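Local coordinates for protein type III pantothenate kinase (Campylobacter jejuni, PDB 2NRH) that probably catalyses the ATP-dependent phosphorylation of pantothenate, the first step of coenzyme A biosynthesis, at residues B[99-103]-B[104-108]. The protein carries 2 engineered substitutions. Numbering follows the deposited sequence.
Sequences DIISN and SIHLG
The bond from H106 to D99 closes the inner end of a local β-hairpin contact in an actin-like ATPase fold, in which strands 95-102 and 105-113 turn back on each other, 105-113 being the outermost strand of a mixed sheet within this chain and 95-102 its neighbour. A type I' turn from S102 to I105 reverses the chain, and at its mouth S102 N reaches I105 O at 3.0 Å while I105 N returns to S102 O. Further along, I100 faces two residues at once: its O accepts L107 N (2.8 Å) and its N gives to G108 O (3.0 Å), a β-bulge in the second strand. On the face of I100, L107 CD1 packs between S102 CB (3.6 Å) and I100 CG2 (3.7 Å), and F142 of the second subunit packs on both I100 and L107.

The other face carries the polar pair. H106 runs out along the face it shares with I101, chi1 178° setting CG opposite the main-chain nitrogen. I101 CD1 meets the ring edge at CD2 (4.0 Å). NE2 donates to D99 OD1 at 2.8 Å, reaching it from above the carboxylate plane. Ring and carboxylate are turned 55° apart. T68 OG1 bonds ND1, so both ring nitrogens are held and the ring's rotation is fixed. D99 OD1 also forms a salt bridge with R77, a predicted pantothenate-binding residue; this buried histidine-carboxylate pair thus probably acts as a second shell that positions the arginine.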
ATOM      1  N   ASP B  99      -7.929  11.792   6.616  1.00 51.93           N
ATOM      2  CA  ASP B  99      -8.412  12.276   7.931  1.00 52.48           C
ATOM      3  C   ASP B  99      -9.917  12.575   7.926  1.00 53.57           C
ATOM      4  O   ASP B  99     -10.489  13.090   6.953  1.00 53.22           O
ATOM      5  CB  ASP B  99      -7.621  13.506   8.360  1.00 52.11           C
ATOM      6  CG  ASP B  99      -6.177  13.165   8.790  1.00 54.28           C
ATOM      7  OD1 ASP B  99      -6.032  12.536   9.875  1.00 50.46           O
ATOM      8  OD2 ASP B  99      -5.215  13.535   8.038  1.00 50.04           O
ATOM      9  N   ILE B 100     -10.558  12.281   9.041  1.00 55.40           N
ATOM     10  CA  ILE B 100     -12.009  12.409   9.110  1.00 55.84           C
ATOM     11  C   ILE B 100     -12.464  13.507  10.049  1.00 56.96           C
ATOM     12  O   ILE B 100     -12.170  13.467  11.240  1.00 56.79           O
ATOM     13  CB  ILE B 100     -12.690  11.044   9.431  1.00 56.78           C
ATOM     14  CG1 ILE B 100     -12.339   9.991   8.332  1.00 55.35           C
ATOM     15  CG2 ILE B 100     -14.226  11.224   9.498  1.00 55.11           C
ATOM     16  CD1 ILE B 100     -10.938   9.423   8.381  1.00 53.53           C
ATOM     17  N   ILE B 101     -13.164  14.501   9.484  1.00 57.51           N
ATOM     18  CA  ILE B 101     -13.697  15.628  10.239  1.00 57.66           C
ATOM     19  C   ILE B 101     -15.242  15.579  10.331  1.00 58.37           C
ATOM     20  O   ILE B 101     -15.983  15.285   9.358  1.00 57.42           O
ATOM     21  CB  ILE B 101     -13.225  16.987   9.652  1.00 58.16           C
ATOM     22  CG1 ILE B 101     -11.707  16.951   9.285  1.00 58.72           C
ATOM     23  CG2 ILE B 101     -13.562  18.175  10.596  1.00 57.10           C
ATOM     24  CD1 ILE B 101     -10.715  16.820  10.468  1.00 52.12           C
ATOM     25  N   SER B 102     -15.721  15.834  11.542  1.00 58.56           N
ATOM     26  CA  SER B 102     -17.141  15.868  11.791  1.00 58.52           C
ATOM     27  C   SER B 102     -17.341  16.942  12.792  1.00 58.13           C
ATOM     28  O   SER B 102     -16.892  16.834  13.915  1.00 56.76           O
ATOM     29  CB  SER B 102     -17.664  14.563  12.337  1.00 59.13           C
ATOM     30  OG  SER B 102     -19.051  14.707  12.617  1.00 62.17           O
ATOM     31  N   ASN B 103     -17.952  18.031  12.342  1.00 57.88           N
ATOM     32  CA  ASN B 103     -18.317  19.046  13.261  1.00 58.25           C
ATOM     33  C   ASN B 103     -17.109  19.761  13.853  1.00 57.73           C
ATOM     34  O   ASN B 103     -17.094  20.124  15.049  1.00 56.63           O
ATOM     35  CB  ASN B 103     -19.209  18.455  14.353  1.00 59.65           C
ATOM     36  CG  ASN B 103     -20.396  19.312  14.620  1.00 62.29           C
ATOM     37  OD1 ASN B 103     -20.418  20.066  15.591  1.00 68.57           O
ATOM     38  ND2 ASN B 103     -21.354  19.282  13.711  1.00 65.30           N
ATOM     39  N   SER B 104     -16.128  19.999  12.979  1.00 56.41           N
ATOM     40  CA  SER B 104     -14.891  20.578  13.371  1.00 56.79           C
ATOM     41  C   SER B 104     -14.169  19.709  14.410  1.00 55.62           C
ATOM     42  O   SER B 104     -13.355  20.245  15.182  1.00 57.11           O
ATOM     43  CB  SER B 104     -15.114  22.015  13.966  1.00 57.03           C
ATOM     44  OG  SER B 104     -15.543  22.982  13.008  1.00 59.90           O
ATOM     45  N   ILE B 105     -14.472  18.413  14.479  1.00 54.33           N
ATOM     46  CA  ILE B 105     -13.696  17.477  15.333  1.00 53.68           C
ATOM     47  C   ILE B 105     -12.995  16.413  14.507  1.00 53.23           C
ATOM     48  O   ILE B 105     -13.561  15.873  13.564  1.00 54.79           O
ATOM     49  CB  ILE B 105     -14.571  16.831  16.436  1.00 54.53           C
ATOM     50  CG1 ILE B 105     -15.093  17.936  17.380  1.00 55.21           C
ATOM     51  CG2 ILE B 105     -13.750  15.850  17.325  1.00 51.33           C
ATOM     52  CD1 ILE B 105     -16.285  17.551  18.182  1.00 60.55           C
ATOM     53  N   HIS B 106     -11.745  16.132  14.850  1.00 52.63           N
ATOM     54  CA  HIS B 106     -10.903  15.167  14.137  1.00 50.87           C
ATOM     55  C   HIS B 106     -11.183  13.834  14.776  1.00 50.65           C
ATOM     56  O   HIS B 106     -10.890  13.617  15.956  1.00 50.85           O
ATOM     57  CB  HIS B 106      -9.409  15.563  14.241  1.00 51.00           C
ATOM     58  CG  HIS B 106      -8.468  14.598  13.562  1.00 50.93           C
ATOM     59  ND1 HIS B 106      -7.490  13.901  14.245  1.00 52.08           N
ATOM     60  CD2 HIS B 106      -8.386  14.185  12.276  1.00 48.63           C
ATOM     61  CE1 HIS B 106      -6.851  13.098  13.409  1.00 50.55           C
ATOM     62  NE2 HIS B 106      -7.376  13.250  12.211  1.00 50.25           N
ATOM     63  N   LEU B 107     -11.838  12.972  14.006  1.00 50.26           N
ATOM     64  CA  LEU B 107     -12.276  11.680  14.453  1.00 49.94           C
ATOM     65  C   LEU B 107     -11.157  10.619  14.351  1.00 50.48           C
ATOM     66  O   LEU B 107     -11.290   9.489  14.834  1.00 50.80           O
ATOM     67  CB  LEU B 107     -13.487  11.251  13.609  1.00 50.10           C
ATOM     68  CG  LEU B 107     -14.794  12.087  13.663  1.00 52.64           C
ATOM     69  CD1 LEU B 107     -15.867  11.448  12.788  1.00 53.37           C
ATOM     70  CD2 LEU B 107     -15.370  12.323  15.054  1.00 49.02           C
ATOM     71  N   GLY B 108     -10.039  10.939  13.715  1.00 49.65           N
ATOM     72  CA  GLY B 108      -9.090   9.862  13.468  1.00 47.91           C
ATOM     73  C   GLY B 108      -8.664   9.962  12.033  1.00 47.22           C
ATOM     74  O   GLY B 108      -9.159  10.810  11.303  1.00 46.90           O
TER